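Local coordinates for protein annexin B22 (PDB 4MDU) that binds acidic phospholipid membranes in a calcium-dependent manner, aggregates liposomes when calcium is present, and may lend structural integrity to the tegument of the blood fluke, at residues S7-G10 / I11-L15; T136-W139 / N140-K144; Q248-L251 / T252-Y256; E321-L324 / Q325-D329; Y335-L339 / L340-K344. All blocks are in the same frame, centred on the assembly; numbering follows the deposited sequence.

All five contacts are local, joining residues a few positions apart in a mainly helical annexin chain. Interaction 1 forms a turn in the N-terminal segment, and interaction 2, at the start of helix 140-156 in repeat 2, touches it, their centres about 11 Å apart. Interaction 3 lies on helix 246-260 of repeat 3, more than 20 Å between centres from each of the others. Interactions 4 and 5 open the consecutive helices 324-335 and 339-346 of repeat 4, centres about 14 Å apart, with L339 packing on L324 and M328. Interaction 1 also touches interaction 4, through R13 and I322, so the N-terminal segment joins repeats 2 and 4, which are far apart in sequence.

Interaction 1. Residues S7-G10 / I11-L15; sequences SEFG and ITRSL. Unlike the reference sequence in segment 7-10: E8 (reference Gly).
F9 and R13 lie side by side and point the same way from a tight bend of the N-terminal segment. The aliphatic part of the arginine touches first: R13 CD sits 3.6 Å from F9 CD2, approaching the ring obliquely. Farther out, F9 CE2 lies over one face of the guanidinium, 3.6 Å above its plane and shifted toward the rim. The two planes are inclined by 54°, so the pair does not stack in parallel. R13 reaches this place by folding at chi2 and chi3, with CG set beside the backbone N (chi1 -66°).

The bend itself is pinned by S7. Its OG accepts a hydrogen bond from F9 N (3.0 Å), an ST turn, and S7 O accepts one from G10 N (3.1 Å). G10 then turns the chain with a positive phi of 81°, a conformation that calls for glycine. On the far limb T12 OG1 donates to R13 O at 2.8 Å, from above the carbonyl plane.

Beyond the pair, F9 rests on T109 and P110 of helix 109-122 and on A145 of helix 140-156, while R13 NE forms a salt bridge with E142 OE2. The buried arginine divides its chemistry: CD lies against the ring, F9 CE2 overlies the edge of one guanidinium face, and a carboxylate answers the charge, probably offsetting much of the cost of burial.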
loop_
_atom_site.group_PDB
_atom_site.type_symbol
_atom_site.label_atom_id
_atom_site.label_comp_id
_atom_site.label_asym_id
_atom_site.label_seq_id
_atom_site.Cartn_x
_atom_site.Cartn_y
_atom_site.Cartn_z
ATOM N N SER B 7 19.834 -25.341 13.460
ATOM C CA SER B 7 18.969 -24.402 12.751
ATOM C C SER B 7 17.832 -25.137 12.044
ATOM O O SER B 7 18.062 -26.156 11.397
ATOM C CB SER B 7 19.752 -23.593 11.721
ATOM O OG SER B 7 18.855 -22.935 10.839
ATOM N N GLU B 8 16.615 -24.608 12.156
ATOM C CA GLU B 8 15.459 -25.208 11.513
ATOM C C GLU B 8 15.490 -24.966 10.013
ATOM O O GLU B 8 14.679 -25.529 9.270
ATOM C CB GLU B 8 14.156 -24.688 12.120
ATOM C CG GLU B 8 14.039 -24.985 13.610
ATOM C CD GLU B 8 14.243 -26.469 13.942
ATOM O OE1 GLU B 8 14.056 -27.331 13.049
ATOM O OE2 GLU B 8 14.602 -26.771 15.103
ATOM N N PHE B 9 16.442 -24.146 9.570
ATOM C CA PHE B 9 16.638 -23.922 8.144
ATOM C C PHE B 9 17.681 -24.867 7.550
ATOM O O PHE B 9 17.714 -25.085 6.337
ATOM C CB PHE B 9 17.040 -22.472 7.865
ATOM C CG PHE B 9 15.876 -21.571 7.538
ATOM C CD1 PHE B 9 14.576 -21.981 7.787
ATOM C CD2 PHE B 9 16.085 -20.319 6.969
ATOM C CE1 PHE B 9 13.505 -21.163 7.492
ATOM C CE2 PHE B 9 15.008 -19.497 6.662
ATOM C CZ PHE B 9 13.712 -19.928 6.928
ATOM N N GLY B 10 18.538 -25.422 8.401
ATOM C CA GLY B 10 19.663 -26.201 7.910
ATOM C C GLY B 10 20.831 -25.334 7.456
ATOM O O GLY B 10 20.739 -24.109 7.450
ATOM N N ILE B 11 21.925 -25.979 7.059
ATOM C CA ILE B 11 23.174 -25.286 6.756
ATOM C C ILE B 11 22.993 -24.066 5.866
ATOM O O ILE B 11 23.736 -23.085 5.990
ATOM C CB ILE B 11 24.222 -26.218 6.113
ATOM C CG1 ILE B 11 24.605 -27.348 7.071
ATOM C CG2 ILE B 11 25.463 -25.429 5.740
ATOM C CD1 ILE B 11 23.596 -28.477 7.141
ATOM N N THR B 12 22.009 -24.118 4.976
ATOM C CA THR B 12 21.763 -22.995 4.079
ATOM C C THR B 12 20.284 -22.691 3.884
ATOM O O THR B 12 19.413 -23.464 4.279
ATOM C CB THR B 12 22.365 -23.238 2.686
ATOM O OG1 THR B 12 21.643 -24.288 2.024
ATOM C CG2 THR B 12 23.830 -23.613 2.790
ATOM N N ARG B 13 20.018 -21.543 3.276
ATOM C CA ARG B 13 18.708 -21.272 2.715
ATOM C C ARG B 13 18.562 -22.259 1.574
ATOM O O ARG B 13 19.554 -22.777 1.061
ATOM C CB ARG B 13 18.646 -19.846 2.174
ATOM C CG ARG B 13 18.751 -18.757 3.246
ATOM C CD ARG B 13 17.521 -18.751 4.126
ATOM N NE ARG B 13 16.292 -18.730 3.327
ATOM C CZ ARG B 13 15.498 -17.669 3.192
ATOM N NH1 ARG B 13 15.804 -16.515 3.796
ATOM N NH2 ARG B 13 14.398 -17.754 2.449
ATOM N N SER B 14 17.336 -22.516 1.158
ATOM C CA SER B 14 17.107 -23.544 0.158
ATOM C C SER B 14 17.772 -23.173 -1.170
ATOM O O SER B 14 17.716 -22.015 -1.579
ATOM C CB SER B 14 15.609 -23.752 -0.040
ATOM O OG SER B 14 15.346 -23.983 -1.415
ATOM N N LEU B 15 18.367 -24.156 -1.851
ATOM C CA LEU B 15 19.069 -23.908 -3.118
ATOM C C LEU B 15 18.161 -23.374 -4.217
ATOM O O LEU B 15 18.626 -22.837 -5.227
ATOM C CB LEU B 15 19.774 -25.164 -3.621
ATOM C CG LEU B 15 21.288 -25.031 -3.731
ATOM C CD1 LEU B 15 21.873 -24.930 -2.326
ATOM C CD2 LEU B 15 21.868 -26.224 -4.476
#

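Interaction 2. Residues T136-W139 / N140-K144; sequences TTLW and NDEMK
W139 and E142 form one half of a capping box at the N-terminus of helix 140-156, the N3 side chain reaching back to the N-cap amide. E142 OE1 accepts a hydrogen bond from W139 N at 2.9 Å, nearly straight (169°), using the lone pair that faces away from OE2. The glutamate gets there with CG beside its backbone N (chi1 -62°) and the chain extended beyond it. H17 NE2 also donates to OE1, while OE2 is taken by the N-terminal segment, including S14 N. The first turn closes as M143 N donates to W139 O at 2.8 Å.

L138 and M143, the residue before the cap and the fourth of the helix, add a hydrophobic staple: L138 CD1 meets M143 SD at 4.1 Å, the side chains crossing at about a right angle. L138 CD2 also rests 3.8 Å from E142 CB. The indole of W139 runs alongside N140, ring and amide planes 35° apart; W139 NE1 donates to D191 O and N140 ND2 to R190 O, which ties the helix start to the loop after helix 177-187. On the incoming side, T136 packs against helices 274-288 and 290-301.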
loop_
_atom_site.group_PDB
_atom_site.type_symbol
_atom_site.label_atom_id
_atom_site.label_comp_id
_atom_site.label_asym_id
_atom_site.label_seq_id
_atom_site.Cartn_x
_atom_site.Cartn_y
_atom_site.Cartn_z
ATOM N N THR B 136 6.832 -13.951 0.231
ATOM C CA THR B 136 7.436 -14.019 -1.096
ATOM C C THR B 136 8.761 -14.776 -1.082
ATOM O O THR B 136 9.048 -15.552 -1.995
ATOM C CB THR B 136 7.660 -12.611 -1.672
ATOM O OG1 THR B 136 6.395 -12.065 -2.065
ATOM C CG2 THR B 136 8.558 -12.664 -2.867
ATOM N N THR B 137 9.555 -14.570 -0.031
ATOM C CA THR B 137 10.919 -15.093 -0.002
ATOM C C THR B 137 11.076 -16.482 0.628
ATOM O O THR B 137 12.197 -16.960 0.797
ATOM C CB THR B 137 11.866 -14.129 0.740
ATOM O OG1 THR B 137 11.522 -14.122 2.132
ATOM C CG2 THR B 137 11.731 -12.723 0.182
ATOM N N LEU B 138 9.975 -17.143 0.967
ATOM C CA LEU B 138 10.090 -18.456 1.603
ATOM C C LEU B 138 9.590 -19.567 0.700
ATOM O O LEU B 138 8.450 -19.529 0.226
ATOM C CB LEU B 138 9.318 -18.499 2.928
ATOM C CG LEU B 138 9.794 -17.526 4.012
ATOM C CD1 LEU B 138 8.788 -17.462 5.153
ATOM C CD2 LEU B 138 11.183 -17.919 4.522
ATOM N N TRP B 139 10.425 -20.572 0.476
ATOM C CA TRP B 139 9.918 -21.761 -0.198
ATOM C C TRP B 139 9.337 -22.756 0.815
ATOM O O TRP B 139 9.327 -22.499 2.025
ATOM C CB TRP B 139 10.957 -22.398 -1.127
ATOM C CG TRP B 139 10.307 -22.863 -2.395
ATOM C CD1 TRP B 139 10.030 -24.160 -2.756
ATOM C CD2 TRP B 139 9.797 -22.033 -3.456
ATOM N NE1 TRP B 139 9.403 -24.180 -3.980
ATOM C CE2 TRP B 139 9.241 -22.891 -4.426
ATOM C CE3 TRP B 139 9.771 -20.651 -3.684
ATOM C CZ2 TRP B 139 8.672 -22.413 -5.608
ATOM C CZ3 TRP B 139 9.201 -20.178 -4.863
ATOM C CH2 TRP B 139 8.659 -21.060 -5.807
ATOM N N ASN B 140 8.837 -23.880 0.317
ATOM C CA ASN B 140 8.007 -24.770 1.122
ATOM C C ASN B 140 8.553 -25.135 2.503
ATOM O O ASN B 140 7.872 -24.958 3.521
ATOM C CB ASN B 140 7.646 -26.032 0.319
ATOM C CG ASN B 140 6.729 -25.728 -0.852
ATOM O OD1 ASN B 140 6.017 -24.715 -0.848
ATOM N ND2 ASN B 140 6.748 -26.594 -1.871
ATOM N N ASP B 141 9.763 -25.672 2.533
ATOM C CA ASP B 141 10.375 -26.114 3.777
ATOM C C ASP B 141 10.696 -24.956 4.726
ATOM O O ASP B 141 10.580 -25.085 5.944
ATOM C CB ASP B 141 11.629 -26.919 3.470
ATOM C CG ASP B 141 11.295 -28.271 2.858
ATOM O OD1 ASP B 141 10.227 -28.795 3.201
ATOM O OD2 ASP B 141 12.073 -28.798 2.046
ATOM N N GLU B 142 11.099 -23.827 4.157
ATOM C CA GLU B 142 11.393 -22.641 4.950
ATOM C C GLU B 142 10.114 -22.150 5.591
ATOM O O GLU B 142 10.091 -21.821 6.774
ATOM C CB GLU B 142 12.023 -21.571 4.055
ATOM C CG GLU B 142 13.345 -22.074 3.472
ATOM C CD GLU B 142 13.890 -21.221 2.334
ATOM O OE1 GLU B 142 13.086 -20.647 1.571
ATOM O OE2 GLU B 142 15.135 -21.141 2.200
ATOM N N MET B 143 9.043 -22.149 4.802
ATOM C CA MET B 143 7.749 -21.665 5.255
ATOM C C MET B 143 7.264 -22.474 6.451
ATOM O O MET B 143 6.753 -21.903 7.432
ATOM C CB MET B 143 6.733 -21.727 4.103
ATOM C CG MET B 143 5.358 -21.218 4.458
ATOM S SD MET B 143 5.261 -19.419 4.577
ATOM C CE MET B 143 4.195 -19.275 5.994
ATOM N N LYS B 144 7.434 -23.800 6.368
ATOM C CA LYS B 144 7.014 -24.711 7.440
ATOM C C LYS B 144 7.859 -24.477 8.682
ATOM O O LYS B 144 7.349 -24.511 9.801
ATOM C CB LYS B 144 7.104 -26.194 7.008
ATOM C CG LYS B 144 6.155 -26.573 5.871
ATOM C CD LYS B 144 6.375 -28.010 5.401
ATOM C CE LYS B 144 5.528 -28.350 4.186
ATOM N NZ LYS B 144 5.587 -29.818 3.844
#

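Interaction 3. Residues Q248-L251 / T252-Y256; sequences QLYL and TSEIY
T252 folds its hydroxyl back onto Q248, one turn earlier in helix 246-260, the alpha-helix that holds both segments within repeat 3. T252 OG1 donates to Q248 O at 2.7 Å and T252 N donates to it at 2.8 Å; the two donors reach the carbonyl from opposite faces of its plane, so a single oxygen is gripped twice by the same residue. The hydroxyl can do this because it stands beside its own backbone N (chi1 -58°).

L251 and I255 pair next along the helix. L251 CG comes 3.8 Å from I255 CD1, and between their backbones I255 N donates to L251 O at 2.9 Å. L251 also touches I210, and I255 touches A215 of helix 212-224, so this apolar pair continues into the neighbouring helix and loop.

On another side of the helix, E254 bends at chi2 to lay its CG over one face of the Y250 ring, toward the rim near CE2, a CH-pi contact of 4.1 Å to the centroid and 25° off the normal. The carboxylate follows nearly flat to the ring, the planes differing by 13°, while H22 meets Y250 edge-to-face. Q248 OE1 accepts from N211 N, and a water links Q248 to T252: it accepts from Q248 NE2 and donates to T252 OG1, each at 2.6 Å.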
loop_
_atom_site.group_PDB
_atom_site.type_symbol
_atom_site.label_atom_id
_atom_site.label_comp_id
_atom_site.label_asym_id
_atom_site.label_seq_id
_atom_site.Cartn_x
_atom_site.Cartn_y
_atom_site.Cartn_z
ATOM N N GLN B 248 10.633 -21.904 -13.624
ATOM C CA GLN B 248 9.424 -22.106 -14.432
ATOM C C GLN B 248 8.686 -20.796 -14.737
ATOM O O GLN B 248 8.176 -20.622 -15.850
ATOM C CB GLN B 248 8.473 -23.089 -13.729
ATOM C CG GLN B 248 7.221 -23.445 -14.528
ATOM C CD GLN B 248 7.536 -24.199 -15.811
ATOM O OE1 GLN B 248 8.556 -24.883 -15.913
ATOM N NE2 GLN B 248 6.673 -24.052 -16.804
ATOM N N LEU B 249 8.621 -19.887 -13.753
ATOM C CA LEU B 249 7.931 -18.605 -13.924
ATOM C C LEU B 249 8.620 -17.778 -14.987
ATOM O O LEU B 249 7.983 -17.135 -15.822
ATOM C CB LEU B 249 7.926 -17.805 -12.628
ATOM C CG LEU B 249 6.606 -17.775 -11.894
ATOM C CD1 LEU B 249 6.708 -16.883 -10.675
ATOM C CD2 LEU B 249 5.537 -17.292 -12.841
ATOM N N TYR B 250 9.941 -17.785 -14.936
ATOM C CA TYR B 250 10.709 -17.075 -15.927
ATOM C C TYR B 250 10.367 -17.585 -17.325
ATOM O O TYR B 250 9.944 -16.819 -18.200
ATOM C CB TYR B 250 12.193 -17.224 -15.664
ATOM C CG TYR B 250 12.981 -16.474 -16.691
ATOM C CD1 TYR B 250 13.033 -15.086 -16.666
ATOM C CD2 TYR B 250 13.637 -17.138 -17.707
ATOM C CE1 TYR B 250 13.744 -14.377 -17.616
ATOM C CE2 TYR B 250 14.353 -16.438 -18.665
ATOM C CZ TYR B 250 14.404 -15.057 -18.613
ATOM O OH TYR B 250 15.115 -14.357 -19.564
ATOM N N LEU B 251 10.542 -18.883 -17.535
ATOM C CA LEU B 251 10.133 -19.479 -18.803
ATOM C C LEU B 251 8.715 -19.053 -19.168
ATOM O O LEU B 251 8.449 -18.684 -20.313
ATOM C CB LEU B 251 10.218 -20.997 -18.753
ATOM C CG LEU B 251 9.765 -21.700 -20.034
ATOM C CD1 LEU B 251 10.666 -21.294 -21.205
ATOM C CD2 LEU B 251 9.745 -23.224 -19.836
ATOM N N THR B 252 7.814 -19.077 -18.187
ATOM C CA THR B 252 6.412 -18.748 -18.431
ATOM C C THR B 252 6.299 -17.311 -18.884
ATOM O O THR B 252 5.498 -16.963 -19.765
ATOM C CB THR B 252 5.534 -18.969 -17.170
ATOM O OG1 THR B 252 5.649 -20.328 -16.751
ATOM C CG2 THR B 252 4.080 -18.702 -17.473
ATOM N N SER B 253 7.119 -16.469 -18.284
ATOM C CA SER B 253 7.115 -15.078 -18.658
ATOM C C SER B 253 7.546 -14.925 -20.121
ATOM O O SER B 253 6.888 -14.229 -20.884
ATOM C CB SER B 253 8.009 -14.263 -17.722
ATOM O OG SER B 253 8.004 -12.909 -18.110
ATOM N N GLU B 254 8.636 -15.581 -20.511
ATOM C CA GLU B 254 9.126 -15.478 -21.893
ATOM C C GLU B 254 8.077 -15.948 -22.890
ATOM O O GLU B 254 7.762 -15.255 -23.868
ATOM C CB GLU B 254 10.408 -16.285 -22.096
ATOM C CG GLU B 254 11.577 -15.862 -21.211
ATOM C CD GLU B 254 12.220 -14.559 -21.658
ATOM O OE1 GLU B 254 13.147 -14.603 -22.500
ATOM O OE2 GLU B 254 11.804 -13.490 -21.160
ATOM N N ILE B 255 7.534 -17.133 -22.631
ATOM C CA ILE B 255 6.569 -17.746 -23.534
ATOM C C ILE B 255 5.311 -16.903 -23.622
ATOM O O ILE B 255 4.710 -16.749 -24.695
ATOM C CB ILE B 255 6.230 -19.177 -23.079
ATOM C CG1 ILE B 255 7.369 -20.107 -23.474
ATOM C CG2 ILE B 255 4.940 -19.660 -23.703
ATOM C CD1 ILE B 255 7.245 -21.494 -22.898
ATOM N N TYR B 256 4.915 -16.337 -22.492
ATOM C CA TYR B 256 3.733 -15.498 -22.485
ATOM C C TYR B 256 3.919 -14.324 -23.448
ATOM O O TYR B 256 3.006 -13.970 -24.191
ATOM C CB TYR B 256 3.398 -15.008 -21.075
ATOM C CG TYR B 256 2.099 -14.246 -21.026
ATOM C CD1 TYR B 256 0.893 -14.902 -20.815
ATOM C CD2 TYR B 256 2.073 -12.867 -21.215
ATOM C CE1 TYR B 256 -0.308 -14.198 -20.774
ATOM C CE2 TYR B 256 0.881 -12.156 -21.177
ATOM C CZ TYR B 256 -0.304 -12.823 -20.958
ATOM O OH TYR B 256 -1.481 -12.113 -20.923
HETATM O O HOH W 1 4.623 -22.611 -16.092
#

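Interaction 4. Residues E321-L324 / Q325-D329; sequences EIDL and QDIMD
D323 and I327 meet where helix 324-335 begins, and the carbonyl of D323 accepts two bonds there. I327 N donates to D323 O at 3.1 Å, in the carbonyl plane and at 153°; the second bond, from D326 N, is weak and bent to 120°. The next carbonyls continue the pattern: L324 O accepts a hydrogen bond from M328 N at 2.7 Å, and Q325 O one from D329 N.

The D323 side chain, although at the N-cap position, makes no capping bond. Its CG is wedged between backbone N and carbonyl carbon (chi1 46°), and OD2 is met by R290 and R319 in salt bridges, which probably stabilise the buried carboxylate. OD1, which also has a hydrogen bond close by in the chain, touches I327 CD1 at 3.3 Å. Both oxygens of D326 are bound outside the segments, OD2 by R27 in a salt bridge; R27 also reaches D329.

The apolar side rests on L324. Its CD1 touches I327 CB at 4.1 Å, the side chains crossing at about a right angle, and its CG lies 4.1 Å from M328 SD. L316 of helix 311-320 also packs on L324. The side chain of I327 is about 9 Å from that of M302, part of a calcium site empty in this apo structure. This is an alpha-helix N-terminus without a side-chain cap, packed within the helical bundle of annexin repeat 4.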
loop_
_atom_site.group_PDB
_atom_site.type_symbol
_atom_site.label_atom_id
_atom_site.label_comp_id
_atom_site.label_asym_id
_atom_site.label_seq_id
_atom_site.Cartn_x
_atom_site.Cartn_y
_atom_site.Cartn_z
ATOM N N GLU B 321 23.266 -13.873 2.798
ATOM C CA GLU B 321 23.785 -15.192 2.494
ATOM C C GLU B 321 23.148 -15.768 1.235
ATOM O O GLU B 321 23.373 -16.923 0.911
ATOM C CB GLU B 321 23.683 -16.157 3.695
ATOM C CG GLU B 321 22.306 -16.320 4.313
ATOM C CD GLU B 321 22.331 -17.220 5.554
ATOM O OE1 GLU B 321 22.657 -16.717 6.655
ATOM O OE2 GLU B 321 22.041 -18.434 5.425
ATOM N N ILE B 322 22.395 -14.951 0.502
ATOM C CA ILE B 322 21.802 -15.435 -0.749
ATOM C C ILE B 322 22.246 -14.649 -1.973
ATOM O O ILE B 322 22.964 -15.167 -2.830
ATOM C CB ILE B 322 20.261 -15.465 -0.690
ATOM C CG1 ILE B 322 19.804 -16.278 0.532
ATOM C CG2 ILE B 322 19.689 -16.085 -1.982
ATOM C CD1 ILE B 322 18.333 -16.124 0.842
ATOM N N ASP B 323 21.835 -13.390 -2.060
ATOM C CA ASP B 323 22.025 -12.673 -3.306
ATOM C C ASP B 323 22.295 -11.179 -3.099
ATOM O O ASP B 323 22.123 -10.384 -4.015
ATOM C CB ASP B 323 20.777 -12.859 -4.176
ATOM C CG ASP B 323 19.506 -12.640 -3.395
ATOM O OD1 ASP B 323 19.595 -12.153 -2.235
ATOM O OD2 ASP B 323 18.419 -12.970 -3.919
ATOM N N LEU B 324 22.694 -10.804 -1.892
ATOM C CA LEU B 324 22.827 -9.389 -1.568
ATOM C C LEU B 324 23.802 -8.620 -2.506
ATOM O O LEU B 324 23.502 -7.522 -2.924
ATOM C CB LEU B 324 23.165 -9.187 -0.083
ATOM C CG LEU B 324 23.358 -7.714 0.312
ATOM C CD1 LEU B 324 22.110 -6.886 -0.026
ATOM C CD2 LEU B 324 23.693 -7.600 1.798
ATOM N N GLN B 325 24.938 -9.204 -2.856
ATOM C CA GLN B 325 25.845 -8.536 -3.786
ATOM C C GLN B 325 25.161 -8.152 -5.101
ATOM O O GLN B 325 25.364 -7.051 -5.611
ATOM C CB GLN B 325 27.085 -9.372 -4.072
ATOM C CG GLN B 325 28.128 -8.618 -4.892
ATOM C CD GLN B 325 28.728 -7.447 -4.133
ATOM O OE1 GLN B 325 28.781 -6.322 -4.640
ATOM N NE2 GLN B 325 29.179 -7.703 -2.909
ATOM N N ASP B 326 24.345 -9.048 -5.642
ATOM C CA ASP B 326 23.657 -8.756 -6.885
ATOM C C ASP B 326 22.633 -7.664 -6.671
ATOM O O ASP B 326 22.374 -6.851 -7.560
ATOM C CB ASP B 326 23.003 -10.020 -7.459
ATOM C CG ASP B 326 24.029 -11.008 -7.975
ATOM O OD1 ASP B 326 23.924 -12.213 -7.669
ATOM O OD2 ASP B 326 24.967 -10.570 -8.668
ATOM N N ILE B 327 22.048 -7.652 -5.481
ATOM C CA ILE B 327 21.094 -6.621 -5.119
ATOM C C ILE B 327 21.805 -5.271 -4.971
ATOM O O ILE B 327 21.254 -4.222 -5.303
ATOM C CB ILE B 327 20.390 -6.988 -3.794
ATOM C CG1 ILE B 327 19.479 -8.208 -3.996
ATOM C CG2 ILE B 327 19.626 -5.796 -3.224
ATOM C CD1 ILE B 327 19.118 -8.919 -2.699
ATOM N N MET B 328 23.030 -5.302 -4.461
ATOM C CA MET B 328 23.817 -4.078 -4.325
ATOM C C MET B 328 24.128 -3.465 -5.698
ATOM O O MET B 328 23.968 -2.261 -5.892
ATOM C CB MET B 328 25.097 -4.341 -3.531
ATOM C CG MET B 328 24.853 -4.442 -2.023
ATOM S SD MET B 328 26.217 -5.220 -1.134
ATOM C CE MET B 328 27.605 -4.235 -1.664
ATOM N N ASP B 329 24.535 -4.294 -6.653
ATOM C CA ASP B 329 24.802 -3.785 -8.002
ATOM C C ASP B 329 23.562 -3.139 -8.594
ATOM O O ASP B 329 23.620 -2.018 -9.106
ATOM C CB ASP B 329 25.299 -4.891 -8.916
ATOM C CG ASP B 329 26.633 -5.450 -8.470
ATOM O OD1 ASP B 329 27.258 -4.865 -7.566
ATOM O OD2 ASP B 329 27.059 -6.479 -9.025
#

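Interaction 5. Residues Y335-L339 / L340-K344; sequences YGKSL and LNAVK
S338 caps helix 339-346 with its side chain. S338 OG, held between backbone N and carbonyl carbon (chi1 76°), accepts a hydrogen bond from N341 N at 2.7 Å and 157°, a side-chain N-cap bond. The reciprocal bond of a capping box is absent; a water instead accepts from both N341 ND2, at 2.8 Å, and S338 N, at 2.9 Å. Backbone bonds close the first turns: A342 N to S338 O at 3.0 Å, then V343 N to L339 O at 2.8 Å.

Van der Waals contacts flank the cap. K337, its chain fully extended, lays CE 3.8 Å from N341 CB and 3.5 Å from A342 N, while its ammonium goes on to a salt bridge with D345. The apolar pair is on the buried side, where L339 CD1 meets V343 CG2 at 3.9 Å.

G336, the first residue past helix 324-335, has positive phi. L339 packs on Y331 of that helix as well as on L298 of helix 290-301. A342 and V343 pack on M302, a residue of a calcium-binding site, empty in this apo structure, and V343 also touches L355 of helix 349-358, so the short helix is wedged among the other helices of repeat 4.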
loop_
_atom_site.group_PDB
_atom_site.type_symbol
_atom_site.label_atom_id
_atom_site.label_comp_id
_atom_site.label_asym_id
_atom_site.label_seq_id
_atom_site.Cartn_x
_atom_site.Cartn_y
_atom_site.Cartn_z
ATOM N N TYR B 335 19.440 3.681 -8.459
ATOM C CA TYR B 335 19.340 4.917 -7.703
ATOM C C TYR B 335 20.526 5.888 -7.827
ATOM O O TYR B 335 20.463 6.998 -7.310
ATOM C CB TYR B 335 19.042 4.600 -6.243
ATOM C CG TYR B 335 17.722 3.881 -6.071
ATOM C CD1 TYR B 335 16.519 4.562 -6.210
ATOM C CD2 TYR B 335 17.678 2.526 -5.775
ATOM C CE1 TYR B 335 15.308 3.915 -6.057
ATOM C CE2 TYR B 335 16.463 1.868 -5.632
ATOM C CZ TYR B 335 15.285 2.573 -5.766
ATOM O OH TYR B 335 14.071 1.943 -5.601
ATOM N N GLY B 336 21.593 5.468 -8.502
ATOM C CA GLY B 336 22.727 6.344 -8.747
ATOM C C GLY B 336 23.607 6.556 -7.532
ATOM O O GLY B 336 24.442 7.448 -7.508
ATOM N N LYS B 337 23.427 5.708 -6.532
ATOM C CA LYS B 337 24.148 5.796 -5.269
ATOM C C LYS B 337 24.271 4.384 -4.684
ATOM O O LYS B 337 23.348 3.584 -4.808
ATOM C CB LYS B 337 23.374 6.705 -4.320
ATOM C CG LYS B 337 23.750 6.603 -2.862
ATOM C CD LYS B 337 22.996 7.664 -2.082
ATOM C CE LYS B 337 23.443 7.749 -0.636
ATOM N NZ LYS B 337 22.789 8.907 0.058
ATOM N N SER B 338 25.415 4.067 -4.084
ATOM C CA SER B 338 25.626 2.755 -3.492
ATOM C C SER B 338 24.621 2.475 -2.376
ATOM O O SER B 338 24.193 3.391 -1.664
ATOM C CB SER B 338 27.040 2.641 -2.927
ATOM O OG SER B 338 27.151 3.354 -1.700
ATOM N N LEU B 339 24.258 1.202 -2.223
ATOM C CA LEU B 339 23.411 0.774 -1.116
ATOM C C LEU B 339 24.143 1.039 0.200
ATOM O O LEU B 339 23.545 1.484 1.190
ATOM C CB LEU B 339 23.090 -0.720 -1.230
ATOM C CG LEU B 339 22.263 -1.299 -0.073
ATOM C CD1 LEU B 339 20.895 -0.602 0.037
ATOM C CD2 LEU B 339 22.064 -2.813 -0.258
ATOM N N LEU B 340 25.435 0.728 0.207
ATOM C CA LEU B 340 26.312 1.091 1.311
ATOM C C LEU B 340 26.080 2.544 1.736
ATOM O O LEU B 340 25.767 2.814 2.898
ATOM C CB LEU B 340 27.776 0.899 0.919
ATOM C CG LEU B 340 28.750 1.228 2.054
ATOM C CD1 LEU B 340 28.589 0.253 3.200
ATOM C CD2 LEU B 340 30.190 1.226 1.553
ATOM N N ASN B 341 26.223 3.487 0.805
ATOM C CA ASN B 341 26.090 4.894 1.184
ATOM C C ASN B 341 24.665 5.263 1.580
ATOM O O ASN B 341 24.471 6.127 2.426
ATOM C CB ASN B 341 26.603 5.850 0.091
ATOM C CG ASN B 341 28.122 5.879 -0.003
ATOM O OD1 ASN B 341 28.835 5.737 0.997
ATOM N ND2 ASN B 341 28.625 6.061 -1.215
ATOM N N ALA B 342 23.662 4.628 0.970
ATOM C CA ALA B 342 22.277 4.941 1.346
ATOM C C ALA B 342 22.044 4.478 2.778
ATOM O O ALA B 342 21.385 5.148 3.571
ATOM C CB ALA B 342 21.294 4.284 0.411
ATOM N N VAL B 343 22.632 3.337 3.111
ATOM C CA VAL B 343 22.429 2.736 4.421
ATOM C C VAL B 343 23.116 3.579 5.488
ATOM O O VAL B 343 22.559 3.824 6.565
ATOM C CB VAL B 343 22.925 1.260 4.454
ATOM C CG1 VAL B 343 22.991 0.742 5.900
ATOM C CG2 VAL B 343 21.999 0.386 3.600
ATOM N N LYS B 344 24.321 4.031 5.172
ATOM C CA LYS B 344 25.073 4.918 6.064
ATOM C C LYS B 344 24.326 6.217 6.291
ATOM O O LYS B 344 24.330 6.764 7.397
ATOM C CB LYS B 344 26.462 5.211 5.503
ATOM C CG LYS B 344 27.420 4.029 5.585
ATOM C CD LYS B 344 28.751 4.383 4.944
ATOM C CE LYS B 344 29.767 3.263 5.069
ATOM N NZ LYS B 344 31.095 3.728 4.512
HETATM O O HOH W 2 27.354 6.145 -3.676
#